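Local coordinates for putative hydantoin racemase (Klebsiella pneumoniae subsp. pneumoniae, PDB 3QVL), which interconverts the two enantiomers of allantoin and probably racemises other 5-monosubstituted hydantoins as well, at residues Q5-N10 against V56-Q61; F49-A54 against G79-L84; H73-F78 against G92-I97. One frame throughout, in Å; residues are numbered along the deposited sequence. Where two conformers were deposited one is given.

Contact 1 (Q5-N10 against V56-Q61); sequences QVINPN and VGVLEQ. With 5HY ([(4R)-2,5-dioxoimidazolidin-4-yl]acetic acid), chain C.
Q5 and Q61 make the one hydrogen bond between strand and helix. Q5 NE2 donates to the main-chain oxygen, Q61 O, over 2.7 Å with 152° at the hydrogen. The acceptor lies close to the plane of the Q5 amide, but the nitrogen approaches from above the plane of the Q61 carbonyl. An extended Q5 side chain, its CG opposite the backbone N (chi1 -171°), supplies the reach. Its other amide atom, OE1, accepts from H73 ND1, which fixes which way round the amide sits; a glutamine suits the place because it can donate and accept at once.

The apolar contacts follow toward the pocket. I7 CD1 lies 3.8 Å from Q61 CB and I7 CG2 3.9 Å from Q61 CB, so both arms of the isoleucine rest against one side of the apolar base of a partly exposed polar side chain. P9 and V58 lie alongside, P9 CB 3.7 Å from V58 CG2; such compact apolar groups suit the point where the two chains come nearest, and both also pack on I75. Strand 5-7 and helix 56-61 run nearly antiparallel, their axes 9.7 Å apart, as expected where a helix covers a face of a parallel sheet in an alpha/beta fold; helix 13-26 covers V6 on the opposite face.

Beyond the strand end, polar side chains shape the loop. N8 OD1 accepts from N10 N at 3.3 Å, an Asx turn, and N8 ND2 donates to N10 OD1 at 2.9 Å. N10 OD1 also accepts from S12 N, leaving the amide nitrogen to face the ligand: N10 ND2 donates to OAB of the bound 5HY over 3.0 Å. N10 gets there with CG set between its backbone N and carbonyl carbon (chi1 71°).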
ATOM      1  N   GLN A   5     -12.231  33.145  -5.709  1.00 17.16           N
ATOM      2  CA  GLN A   5     -13.330  32.652  -6.525  1.00 16.73           C
ATOM      3  C   GLN A   5     -13.740  31.265  -6.042  1.00 16.49           C
ATOM      4  O   GLN A   5     -12.982  30.302  -6.175  1.00 16.44           O
ATOM      5  CB  GLN A   5     -12.923  32.609  -8.000  1.00 16.71           C
ATOM      6  CG  GLN A   5     -14.071  32.314  -8.958  1.00 16.57           C
ATOM      7  CD  GLN A   5     -13.600  31.964 -10.357  1.00 16.36           C
ATOM      8  OE1 GLN A   5     -12.611  31.251 -10.536  1.00 16.43           O
ATOM      9  NE2 GLN A   5     -14.315  32.460 -11.359  1.00 16.14           N
ATOM     10  N   VAL A   6     -14.935  31.173  -5.467  1.00 16.16           N
ATOM     11  CA  VAL A   6     -15.462  29.893  -5.003  1.00 15.90           C
ATOM     12  C   VAL A   6     -16.430  29.346  -6.051  1.00 15.77           C
ATOM     13  O   VAL A   6     -17.536  29.865  -6.226  1.00 15.75           O
ATOM     14  CB  VAL A   6     -16.136  30.009  -3.613  1.00 15.89           C
ATOM     15  CG1 VAL A   6     -16.565  28.640  -3.112  1.00 15.76           C
ATOM     16  CG2 VAL A   6     -15.184  30.654  -2.608  1.00 15.78           C
ATOM     17  N   ILE A   7     -15.991  28.303  -6.748  1.00 15.59           N
ATOM     18  CA  ILE A   7     -16.736  27.750  -7.875  1.00 15.41           C
ATOM     19  C   ILE A   7     -17.568  26.540  -7.469  1.00 15.35           C
ATOM     20  O   ILE A   7     -17.025  25.505  -7.083  1.00 15.26           O
ATOM     21  CB  ILE A   7     -15.795  27.335  -9.040  1.00 15.38           C
ATOM     22  CG1 ILE A   7     -14.844  28.477  -9.411  1.00 15.28           C
ATOM     23  CG2 ILE A   7     -16.611  26.871 -10.257  1.00 15.32           C
ATOM     24  CD1 ILE A   7     -13.652  28.040 -10.240  1.00 15.05           C
ATOM     25  N   ASN A   8     -18.888  26.685  -7.556  1.00 15.26           N
ATOM     26  CA  ASN A   8     -19.784  25.540  -7.513  1.00 15.24           C
ATOM     27  C   ASN A   8     -19.762  24.891  -8.896  1.00 15.26           C
ATOM     28  O   ASN A   8     -20.188  25.510  -9.869  1.00 15.25           O
ATOM     29  CB  ASN A   8     -21.207  25.974  -7.138  1.00 15.17           C
ATOM     30  CG  ASN A   8     -22.199  24.818  -7.141  1.00 15.14           C
ATOM     31  OD1 ASN A   8     -21.816  23.646  -7.116  1.00 15.13           O
ATOM     32  ND2 ASN A   8     -23.487  25.148  -7.170  1.00 14.66           N
ATOM     33  N   PRO A   9     -19.238  23.653  -8.994  1.00 15.30           N
ATOM     34  CA  PRO A   9     -19.101  22.971 -10.283  1.00 15.37           C
ATOM     35  C   PRO A   9     -20.426  22.559 -10.925  1.00 15.51           C
ATOM     36  O   PRO A   9     -20.464  22.315 -12.132  1.00 15.41           O
ATOM     37  CB  PRO A   9     -18.263  21.735  -9.934  1.00 15.36           C
ATOM     38  CG  PRO A   9     -17.538  22.127  -8.694  1.00 15.25           C
ATOM     39  CD  PRO A   9     -18.559  22.901  -7.928  1.00 15.28           C
ATOM     40  N   ASN A  10     -21.493  22.473 -10.134  1.00 15.70           N
ATOM     41  CA  ASN A  10     -22.828  22.256 -10.691  1.00 15.99           C
ATOM     42  C   ASN A  10     -23.554  23.581 -10.941  1.00 16.18           C
ATOM     43  O   ASN A  10     -23.130  24.626 -10.443  1.00 16.19           O
ATOM     44  CB  ASN A  10     -23.657  21.286  -9.831  1.00 15.97           C
ATOM     45  CG  ASN A  10     -24.090  21.883  -8.504  1.00 16.09           C
ATOM     46  OD1 ASN A  10     -24.745  22.925  -8.454  1.00 15.81           O
ATOM     47  ND2 ASN A  10     -23.746  21.202  -7.419  1.00 15.89           N
ATOM     48  N   VAL A  56     -15.220  20.680 -16.959  1.00 14.01           N
ATOM     49  CA  VAL A  56     -15.113  21.703 -18.005  1.00 14.06           C
ATOM     50  C   VAL A  56     -15.773  23.014 -17.562  1.00 14.00           C
ATOM     51  O   VAL A  56     -15.266  24.100 -17.856  1.00 14.02           O
ATOM     52  CB  VAL A  56     -15.671  21.196 -19.363  1.00 14.08           C
ATOM     53  CG1 VAL A  56     -15.854  22.340 -20.360  1.00 14.20           C
ATOM     54  CG2 VAL A  56     -14.740  20.143 -19.945  1.00 14.16           C
ATOM     55  N   GLY A  57     -16.888  22.901 -16.843  1.00 14.03           N
ATOM     56  CA  GLY A  57     -17.557  24.060 -16.253  1.00 14.07           C
ATOM     57  C   GLY A  57     -16.678  24.791 -15.253  1.00 14.16           C
ATOM     58  O   GLY A  57     -16.684  26.023 -15.196  1.00 14.14           O
ATOM     59  N   VAL A  58     -15.923  24.025 -14.466  1.00 14.21           N
ATOM     60  CA  VAL A  58     -14.927  24.581 -13.547  1.00 14.32           C
ATOM     61  C   VAL A  58     -13.881  25.387 -14.321  1.00 14.42           C
ATOM     62  O   VAL A  58     -13.572  26.522 -13.952  1.00 14.43           O
ATOM     63  CB  VAL A  58     -14.242  23.470 -12.698  1.00 14.26           C
ATOM     64  CG1 VAL A  58     -12.997  24.000 -11.991  1.00 14.28           C
ATOM     65  CG2 VAL A  58     -15.216  22.894 -11.683  1.00 14.33           C
ATOM     66  N   LEU A  59     -13.366  24.801 -15.402  1.00 14.57           N
ATOM     67  CA  LEU A  59     -12.338  25.436 -16.233  1.00 14.80           C
ATOM     68  C   LEU A  59     -12.802  26.752 -16.854  1.00 15.03           C
ATOM     69  O   LEU A  59     -12.021  27.700 -16.965  1.00 14.95           O
ATOM     70  CB  LEU A  59     -11.845  24.476 -17.322  1.00 14.78           C
ATOM     71  CG  LEU A  59     -11.042  23.250 -16.875  1.00 14.79           C
ATOM     72  CD1 LEU A  59     -10.756  22.342 -18.060  1.00 14.80           C
ATOM     73  CD2 LEU A  59      -9.744  23.653 -16.181  1.00 14.87           C
ATOM     74  N   GLU A  60     -14.071  26.796 -17.258  1.00 15.30           N
ATOM     75  CA  GLU A  60     -14.684  28.016 -17.782  1.00 15.61           C
ATOM     76  C   GLU A  60     -14.653  29.134 -16.740  1.00 15.85           C
ATOM     77  O   GLU A  60     -14.366  30.289 -17.068  1.00 15.91           O
ATOM     78  CB  GLU A  60     -16.121  27.745 -18.236  1.00 15.59           C
ATOM     79  N   GLN A  61     -14.935  28.782 -15.487  1.00 16.10           N
ATOM     80  CA  GLN A  61     -14.903  29.748 -14.388  1.00 16.50           C
ATOM     81  C   GLN A  61     -13.481  30.096 -13.941  1.00 16.59           C
ATOM     82  O   GLN A  61     -13.217  31.236 -13.558  1.00 16.58           O
ATOM     83  CB  GLN A  61     -15.749  29.269 -13.202  1.00 16.55           C
ATOM     84  CG  GLN A  61     -17.262  29.288 -13.453  1.00 17.23           C
ATOM     85  CD  GLN A  61     -17.782  30.640 -13.932  1.00 18.14           C
ATOM     86  OE1 GLN A  61     -18.514  30.717 -14.921  1.00 19.21           O
ATOM     87  NE2 GLN A  61     -17.402  31.708 -13.240  1.00 18.12           N
TER
HETATM   88  C   5HY C   1     -21.195  17.934  -4.307  1.00 19.01           C
HETATM   89  N   5HY C   1     -22.134  16.618  -5.944  1.00 19.03           N
HETATM   90  O   5HY C   1     -20.541  18.351  -3.353  1.00 18.88           O
HETATM   91  CA  5HY C   1     -21.157  16.513  -4.853  1.00 19.06           C
HETATM   92  CB  5HY C   1     -21.564  15.456  -3.802  1.00 19.13           C
HETATM   93  CG  5HY C   1     -22.852  15.741  -3.013  1.00 19.38           C
HETATM   94  OAB 5HY C   1     -23.367  18.293  -6.828  1.00 18.91           O
HETATM   95  NAF 5HY C   1     -22.026  18.666  -5.045  1.00 18.97           N
HETATM   96  CAI 5HY C   1     -22.555  17.886  -5.997  1.00 19.04           C
HETATM   97  OD1 5HY C   1     -23.296  14.797  -2.327  1.00 19.89           O
HETATM   98  OD2 5HY C   1     -23.362  16.880  -3.086  1.00 19.85           O

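Contact 2 (F49-A54 against G79-L84); sequences FDEAIA and GDPGLL
E51 bends its carboxylate against the backbone of G79. Its first torsion is ordinary, CG lying beside the backbone N, but the second (chi2 -140°) falls well short of fully extended and turns the chain so that E51 OE2 comes within 3.0 Å of G79 CA. A glycine suits this spot, having no side chain to stand where the carboxylate oxygen lies. P81 points at the helix, its CB 3.7 Å from E51 O; one turn on, P81 CG meets the small A54 CB at 4.1 Å.

P81 and G82 are the middle pair of a type II turn from D80 to L83, proline giving the fixed first bend and glycine accepting the positive phi. D80 faces the other way, its carboxylate bonded to Y132 OH and to A98 N and E99 N near the start of helix 97-108.

The polar link runs through water. One water donates to E51 OE2 at 2.9 Å and takes a weak bond from G79 N; a second donates to E51 OE1 at 2.8 Å and to G79 O at 2.6 Å. E51 OE1 and G79 O are both acceptors, so only a donor can join them, and this water-mediated link is probably easier to adjust than a direct bond.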
ATOM      1  N   PHE A  49     -20.006  10.617 -15.157  1.00 14.43           N
ATOM      2  CA  PHE A  49     -20.497  11.388 -16.302  1.00 14.36           C
ATOM      3  C   PHE A  49     -20.724  12.848 -15.912  1.00 14.35           C
ATOM      4  O   PHE A  49     -20.269  13.761 -16.607  1.00 14.26           O
ATOM      5  CB  PHE A  49     -21.781  10.747 -16.848  1.00 14.35           C
ATOM      6  CG  PHE A  49     -22.460  11.537 -17.937  1.00 14.30           C
ATOM      7  CD1 PHE A  49     -22.064  11.406 -19.263  1.00 14.32           C
ATOM      8  CD2 PHE A  49     -23.523  12.386 -17.636  1.00 14.35           C
ATOM      9  CE1 PHE A  49     -22.703  12.125 -20.274  1.00 14.42           C
ATOM     10  CE2 PHE A  49     -24.169  13.106 -18.637  1.00 14.27           C
ATOM     11  CZ  PHE A  49     -23.757  12.976 -19.957  1.00 14.25           C
ATOM     12  N   ASP A  50     -21.416  13.053 -14.791  1.00 14.37           N
ATOM     13  CA  ASP A  50     -21.661  14.389 -14.250  1.00 14.43           C
ATOM     14  C   ASP A  50     -20.355  15.116 -13.924  1.00 14.49           C
ATOM     15  O   ASP A  50     -20.226  16.313 -14.185  1.00 14.45           O
ATOM     16  CB  ASP A  50     -22.539  14.315 -12.996  1.00 14.43           C
ATOM     17  CG  ASP A  50     -23.948  13.818 -13.285  1.00 14.47           C
ATOM     18  OD1 ASP A  50     -24.373  13.818 -14.461  1.00 14.64           O
ATOM     19  OD2 ASP A  50     -24.638  13.430 -12.317  1.00 14.38           O
ATOM     20  N   GLU A  51     -19.394  14.383 -13.361  1.00 14.59           N
ATOM     21  CA  GLU A  51     -18.084  14.937 -13.001  1.00 14.75           C
ATOM     22  C   GLU A  51     -17.301  15.459 -14.202  1.00 14.48           C
ATOM     23  O   GLU A  51     -16.672  16.516 -14.123  1.00 14.36           O
ATOM     24  CB  GLU A  51     -17.237  13.906 -12.253  1.00 14.95           C
ATOM     25  CG  GLU A  51     -17.589  13.756 -10.787  1.00 16.41           C
ATOM     26  CD  GLU A  51     -16.368  13.587  -9.909  1.00 18.08           C
ATOM     27  OE1 GLU A  51     -15.506  12.737 -10.222  1.00 19.18           O
ATOM     28  OE2 GLU A  51     -16.270  14.313  -8.902  1.00 19.27           O
ATOM     29  N   ALA A  52     -17.339  14.710 -15.304  1.00 14.23           N
ATOM     30  CA  ALA A  52     -16.640  15.087 -16.533  1.00 14.08           C
ATOM     31  C   ALA A  52     -17.184  16.393 -17.108  1.00 13.96           C
ATOM     32  O   ALA A  52     -16.420  17.233 -17.586  1.00 13.83           O
ATOM     33  CB  ALA A  52     -16.725  13.968 -17.562  1.00 14.09           C
ATOM     34  N   ILE A  53     -18.506  16.552 -17.052  1.00 13.87           N
ATOM     35  CA  ILE A  53     -19.165  17.786 -17.482  1.00 13.79           C
ATOM     36  C   ILE A  53     -18.797  18.939 -16.549  1.00 13.76           C
ATOM     37  O   ILE A  53     -18.435  20.027 -17.007  1.00 13.72           O
ATOM     38  CB  ILE A  53     -20.704  17.611 -17.557  1.00 13.79           C
ATOM     39  CG1 ILE A  53     -21.072  16.636 -18.678  1.00 13.79           C
ATOM     40  CG2 ILE A  53     -21.399  18.958 -17.773  1.00 13.78           C
ATOM     41  CD1 ILE A  53     -22.516  16.186 -18.661  1.00 13.96           C
ATOM     42  N   ALA A  54     -18.873  18.682 -15.243  1.00 13.76           N
ATOM     43  CA  ALA A  54     -18.560  19.679 -14.220  1.00 13.79           C
ATOM     44  C   ALA A  54     -17.123  20.189 -14.318  1.00 13.87           C
ATOM     45  O   ALA A  54     -16.869  21.374 -14.091  1.00 13.93           O
ATOM     46  CB  ALA A  54     -18.829  19.118 -12.836  1.00 13.76           C
ATOM     47  N   GLY A  79     -16.301  15.815  -5.226  1.00 14.93           N
ATOM     48  CA  GLY A  79     -15.476  15.001  -6.112  1.00 14.60           C
ATOM     49  C   GLY A  79     -14.246  15.743  -6.606  1.00 14.33           C
ATOM     50  O   GLY A  79     -13.418  15.170  -7.318  1.00 14.36           O
ATOM     51  N   ASP A  80     -14.130  17.014  -6.217  1.00 14.08           N
ATOM     52  CA  ASP A  80     -13.073  17.921  -6.690  1.00 13.86           C
ATOM     53  C   ASP A  80     -12.836  17.827  -8.207  1.00 13.70           C
ATOM     54  O   ASP A  80     -11.692  17.667  -8.643  1.00 13.64           O
ATOM     55  CB  ASP A  80     -11.760  17.682  -5.924  1.00 13.84           C
ATOM     56  CG  ASP A  80     -11.890  17.929  -4.427  1.00 13.90           C
ATOM     57  OD1 ASP A  80     -12.920  18.480  -3.983  1.00 13.64           O
ATOM     58  OD2 ASP A  80     -10.947  17.571  -3.689  1.00 13.92           O
ATOM     59  N   PRO A  81     -13.913  17.935  -9.015  1.00 13.59           N
ATOM     60  CA  PRO A  81     -13.777  17.714 -10.455  1.00 13.48           C
ATOM     61  C   PRO A  81     -12.875  18.742 -11.132  1.00 13.40           C
ATOM     62  O   PRO A  81     -12.996  19.946 -10.881  1.00 13.33           O
ATOM     63  CB  PRO A  81     -15.217  17.840 -10.969  1.00 13.47           C
ATOM     64  CG  PRO A  81     -15.900  18.692  -9.979  1.00 13.55           C
ATOM     65  CD  PRO A  81     -15.283  18.342  -8.657  1.00 13.58           C
ATOM     66  N   GLY A  82     -11.968  18.246 -11.970  1.00 13.32           N
ATOM     67  CA  GLY A  82     -11.051  19.088 -12.732  1.00 13.29           C
ATOM     68  C   GLY A  82     -10.011  19.821 -11.904  1.00 13.22           C
ATOM     69  O   GLY A  82      -9.518  20.868 -12.323  1.00 13.16           O
ATOM     70  N   LEU A  83      -9.664  19.269 -10.741  1.00 13.16           N
ATOM     71  CA  LEU A  83      -8.732  19.926  -9.818  1.00 13.10           C
ATOM     72  C   LEU A  83      -7.364  20.204 -10.441  1.00 13.04           C
ATOM     73  O   LEU A  83      -6.884  21.338 -10.406  1.00 13.01           O
ATOM     74  CB  LEU A  83      -8.581  19.128  -8.513  1.00 13.14           C
ATOM     75  CG  LEU A  83      -7.634  19.698  -7.444  1.00 13.29           C
ATOM     76  CD1 LEU A  83      -8.151  21.012  -6.862  1.00 13.30           C
ATOM     77  CD2 LEU A  83      -7.393  18.682  -6.338  1.00 13.48           C
ATOM     78  N   LEU A  84      -6.747  19.171 -11.009  1.00 12.99           N
ATOM     79  CA  LEU A  84      -5.413  19.308 -11.595  1.00 12.94           C
ATOM     80  C   LEU A  84      -5.436  20.094 -12.904  1.00 12.87           C
ATOM     81  O   LEU A  84      -4.485  20.815 -13.218  1.00 12.83           O
ATOM     82  CB  LEU A  84      -4.744  17.938 -11.767  1.00 13.07           C
ATOM     83  CG  LEU A  84      -4.498  17.132 -10.481  1.00 13.21           C
ATOM     84  CD1 LEU A  84      -3.770  15.831 -10.782  1.00 13.58           C
ATOM     85  CD2 LEU A  84      -3.730  17.944  -9.439  1.00 13.54           C
TER
HETATM   86  O   HOH W   1     -18.244  16.067  -7.623  1.00 16.59           O
HETATM   87  O   HOH W   2     -13.255  12.865  -8.604  1.00 21.56           O

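Contact 3 (H73-F78 against G92-I97); sequences HVIASF and GPVIGI. Unlike the reference sequence in segment 73-78: S77 (reference Cys). With 5HY ([(4R)-2,5-dioxoimidazolidin-4-yl]acetic acid), chain C.
H73-I75 and V94-G96 pair as parallel strands, and I97 closes the tight end of the contact. The strands are joined by H73 N to P93 O (2.9 Å), then by I95 N to H73 O and I75 N to I95 O, and finally by I97 N to I75 O (3.1 Å). I97 takes the least roomy of its rotamers, CG1 between backbone N and carbonyl carbon (chi1 63°), which lays CD1 over the A76-S77 backbone and brings I97 CG1 to 3.4 Å from S77 O. Its other branch, I97 CG2, meets V74 CG1 at 3.8 Å, the two side chains crossing near a right angle. On the other sheet face, I75 CD1 packs on V94 CG1 at 3.7 Å; these branched residues suit a sheet layered between helices.

The H73 end is looser and wetter. V94 CG2 approaches the imidazole obliquely, 3.8 Å from H73 CD2, and G92 O lies at the ring edge. A water in the ring plane bridges H73 NE2, at 2.8 Å, and G92 N. Histidine suits the place because its ring nitrogens serve different partners, ND1 Q5 OE1 on the neighbouring strand and NE2 the water.

Past the strand, F78 N donates to the 5HY carbonyl O over 2.9 Å beside S77, a serine where the reference protein has cysteine. Strand 72-75, helix 83-89 and strand 94-96 form a beta-alpha-beta unit, and 5HY, also bonded to T117, S182 and G183, lies between the C-terminal ends of two parallel sheets of strand order 2-1-3-4, as in the Asp/Glu/hydantoin racemase family.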
ATOM      1  N   HIS A  73      -8.658  30.026  -6.047  1.00 15.55           N
ATOM      2  CA  HIS A  73      -9.911  29.387  -6.442  1.00 15.15           C
ATOM      3  C   HIS A  73     -10.266  28.222  -5.525  1.00 14.94           C
ATOM      4  O   HIS A  73      -9.386  27.564  -4.964  1.00 14.90           O
ATOM      5  CB  HIS A  73      -9.834  28.868  -7.882  1.00 15.16           C
ATOM      6  CG  HIS A  73      -9.220  29.831  -8.851  1.00 15.05           C
ATOM      7  ND1 HIS A  73      -9.970  30.602  -9.712  1.00 14.77           N
ATOM      8  CD2 HIS A  73      -7.925  30.129  -9.110  1.00 14.96           C
ATOM      9  CE1 HIS A  73      -9.164  31.338 -10.457  1.00 14.89           C
ATOM     10  NE2 HIS A  73      -7.918  31.073 -10.107  1.00 14.90           N
ATOM     11  N   VAL A  74     -11.567  27.975  -5.390  1.00 14.66           N
ATOM     12  CA  VAL A  74     -12.082  26.821  -4.657  1.00 14.41           C
ATOM     13  C   VAL A  74     -13.022  26.027  -5.568  1.00 14.31           C
ATOM     14  O   VAL A  74     -13.920  26.600  -6.187  1.00 14.23           O
ATOM     15  CB  VAL A  74     -12.822  27.253  -3.362  1.00 14.41           C
ATOM     16  CG1 VAL A  74     -13.557  26.076  -2.728  1.00 14.21           C
ATOM     17  CG2 VAL A  74     -11.847  27.866  -2.359  1.00 14.28           C
ATOM     18  N   ILE A  75     -12.799  24.716  -5.660  1.00 14.17           N
ATOM     19  CA  ILE A  75     -13.709  23.826  -6.386  1.00 14.14           C
ATOM     20  C   ILE A  75     -14.673  23.195  -5.383  1.00 14.19           C
ATOM     21  O   ILE A  75     -14.288  22.333  -4.586  1.00 14.08           O
ATOM     22  CB  ILE A  75     -12.949  22.754  -7.204  1.00 14.10           C
ATOM     23  CG1 ILE A  75     -12.082  23.425  -8.275  1.00 14.05           C
ATOM     24  CG2 ILE A  75     -13.925  21.767  -7.849  1.00 14.10           C
ATOM     25  CD1 ILE A  75     -11.161  22.480  -9.019  1.00 13.91           C
ATOM     26  N   ALA A  76     -15.929  23.635  -5.438  1.00 14.29           N
ATOM     27  CA  ALA A  76     -16.892  23.380  -4.368  1.00 14.44           C
ATOM     28  C   ALA A  76     -17.856  22.204  -4.562  1.00 14.53           C
ATOM     29  O   ALA A  76     -19.053  22.315  -4.276  1.00 14.53           O
ATOM     30  CB  ALA A  76     -17.651  24.662  -4.020  1.00 14.44           C
ATOM     31  N   SER A  77     -17.315  21.094  -5.059  0.62 14.58           N
ATOM     32  CA  SER A  77     -18.021  19.814  -5.123  0.62 14.65           C
ATOM     33  C   SER A  77     -17.120  18.736  -4.529  0.62 14.73           C
ATOM     34  O   SER A  77     -15.904  18.761  -4.738  0.62 14.73           O
ATOM     35  CB  SER A  77     -18.386  19.464  -6.564  0.62 14.65           C
ATOM     36  OG  SER A  77     -19.109  18.249  -6.631  0.62 14.49           O
ATOM     37  N   PHE A  78     -17.712  17.793  -3.798  1.00 14.84           N
ATOM     38  CA  PHE A  78     -16.937  16.779  -3.065  1.00 14.95           C
ATOM     39  C   PHE A  78     -16.144  15.765  -3.909  1.00 14.99           C
ATOM     40  O   PHE A  78     -15.393  14.953  -3.368  1.00 15.25           O
ATOM     41  CB  PHE A  78     -17.827  16.063  -2.042  1.00 14.99           C
ATOM     42  CG  PHE A  78     -17.062  15.419  -0.919  1.00 15.14           C
ATOM     43  CD1 PHE A  78     -16.464  16.196   0.071  1.00 15.32           C
ATOM     44  CD2 PHE A  78     -16.942  14.034  -0.849  1.00 15.43           C
ATOM     45  CE1 PHE A  78     -15.755  15.602   1.112  1.00 15.27           C
ATOM     46  CE2 PHE A  78     -16.234  13.432   0.188  1.00 15.54           C
ATOM     47  CZ  PHE A  78     -15.640  14.219   1.169  1.00 15.39           C
ATOM     48  N   GLY A  92      -3.162  31.510  -9.477  1.00 15.74           N
ATOM     49  CA  GLY A  92      -3.400  31.360  -8.045  1.00 15.47           C
ATOM     50  C   GLY A  92      -3.734  29.921  -7.692  1.00 15.26           C
ATOM     51  O   GLY A  92      -4.143  29.149  -8.566  1.00 15.33           O
ATOM     52  N   PRO A  93      -3.559  29.544  -6.412  1.00 15.05           N
ATOM     53  CA  PRO A  93      -3.824  28.172  -5.979  1.00 14.84           C
ATOM     54  C   PRO A  93      -5.290  27.767  -6.141  1.00 14.60           C
ATOM     55  O   PRO A  93      -6.187  28.606  -6.026  1.00 14.52           O
ATOM     56  CB  PRO A  93      -3.441  28.190  -4.495  1.00 14.85           C
ATOM     57  CG  PRO A  93      -3.531  29.620  -4.092  1.00 15.00           C
ATOM     58  CD  PRO A  93      -3.098  30.390  -5.296  1.00 15.04           C
ATOM     59  N   VAL A  94      -5.509  26.485  -6.426  1.00 14.32           N
ATOM     60  CA  VAL A  94      -6.852  25.921  -6.547  1.00 14.08           C
ATOM     61  C   VAL A  94      -6.996  24.786  -5.536  1.00 13.92           C
ATOM     62  O   VAL A  94      -6.224  23.824  -5.560  1.00 13.92           O
ATOM     63  CB  VAL A  94      -7.140  25.390  -7.974  1.00 14.10           C
ATOM     64  CG1 VAL A  94      -8.591  24.947  -8.095  1.00 14.08           C
ATOM     65  CG2 VAL A  94      -6.825  26.446  -9.027  1.00 14.00           C
ATOM     66  N   ILE A  95      -7.984  24.909  -4.654  1.00 13.73           N
ATOM     67  CA  ILE A  95      -8.212  23.925  -3.595  1.00 13.58           C
ATOM     68  C   ILE A  95      -9.591  23.285  -3.734  1.00 13.52           C
ATOM     69  O   ILE A  95     -10.602  23.982  -3.842  1.00 13.43           O
ATOM     70  CB  ILE A  95      -8.058  24.556  -2.176  1.00 13.59           C
ATOM     71  CG1 ILE A  95      -6.736  25.333  -2.042  1.00 13.58           C
ATOM     72  CG2 ILE A  95      -8.195  23.493  -1.078  1.00 13.58           C
ATOM     73  CD1 ILE A  95      -5.467  24.498  -2.215  1.00 13.77           C
ATOM     74  N   GLY A  96      -9.622  21.954  -3.742  1.00 13.46           N
ATOM     75  CA  GLY A  96     -10.879  21.212  -3.748  1.00 13.42           C
ATOM     76  C   GLY A  96     -11.442  21.104  -2.345  1.00 13.44           C
ATOM     77  O   GLY A  96     -10.690  21.118  -1.367  1.00 13.41           O
ATOM     78  N   ILE A  97     -12.766  20.996  -2.236  1.00 13.43           N
ATOM     79  CA  ILE A  97     -13.404  20.927  -0.917  1.00 13.47           C
ATOM     80  C   ILE A  97     -13.249  19.568  -0.229  1.00 13.54           C
ATOM     81  O   ILE A  97     -13.169  19.504   0.997  1.00 13.55           O
ATOM     82  CB  ILE A  97     -14.887  21.399  -0.919  1.00 13.48           C
ATOM     83  CG1 ILE A  97     -15.766  20.508  -1.802  1.00 13.51           C
ATOM     84  CG2 ILE A  97     -14.971  22.871  -1.316  1.00 13.40           C
ATOM     85  CD1 ILE A  97     -17.234  20.521  -1.404  1.00 13.65           C
TER
HETATM   86  C   5HY C   1     -21.195  17.934  -4.307  1.00 19.01           C
HETATM   87  N   5HY C   1     -22.134  16.618  -5.944  1.00 19.03           N
HETATM   88  O   5HY C   1     -20.541  18.351  -3.353  1.00 18.88           O
HETATM   89  CA  5HY C   1     -21.157  16.513  -4.853  1.00 19.06           C
HETATM   90  CB  5HY C   1     -21.564  15.456  -3.802  1.00 19.13           C
HETATM   91  CG  5HY C   1     -22.852  15.741  -3.013  1.00 19.38           C
HETATM   92  OAB 5HY C   1     -23.367  18.293  -6.828  1.00 18.91           O
HETATM   93  NAF 5HY C   1     -22.026  18.666  -5.045  1.00 18.97           N
HETATM   94  CAI 5HY C   1     -22.555  17.886  -5.997  1.00 19.04           C
HETATM   95  OD1 5HY C   1     -23.296  14.797  -2.327  1.00 19.89           O
HETATM   96  OD2 5HY C   1     -23.362  16.880  -3.086  1.00 19.85           O
HETATM   97  O   HOH W   3      -5.565  32.190 -11.178  1.00 15.71           O

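All three contacts are buried, but the centre of contact 3 is about 5 Å from the centre of the chain, those of the other two about 11 Å. Contacts 1 and 2 share helix 48-68, and both reach the second subunit; contact 3 meets the third through I95. Strands 2-7 and 72-75 are neighbours in one sheet, so contacts 1 and 3 join directly, while P9 packs on both P81 and S77 where the three converge. Chemistry follows place: backbone ladder in contact 3, side-chain packing with one amide bond in contact 1, water bridges in contact 2. Contacts 1 and 3 both touch 5HY; contact 2 comes near it at G79, about 6 Å away, without being part of the pocket.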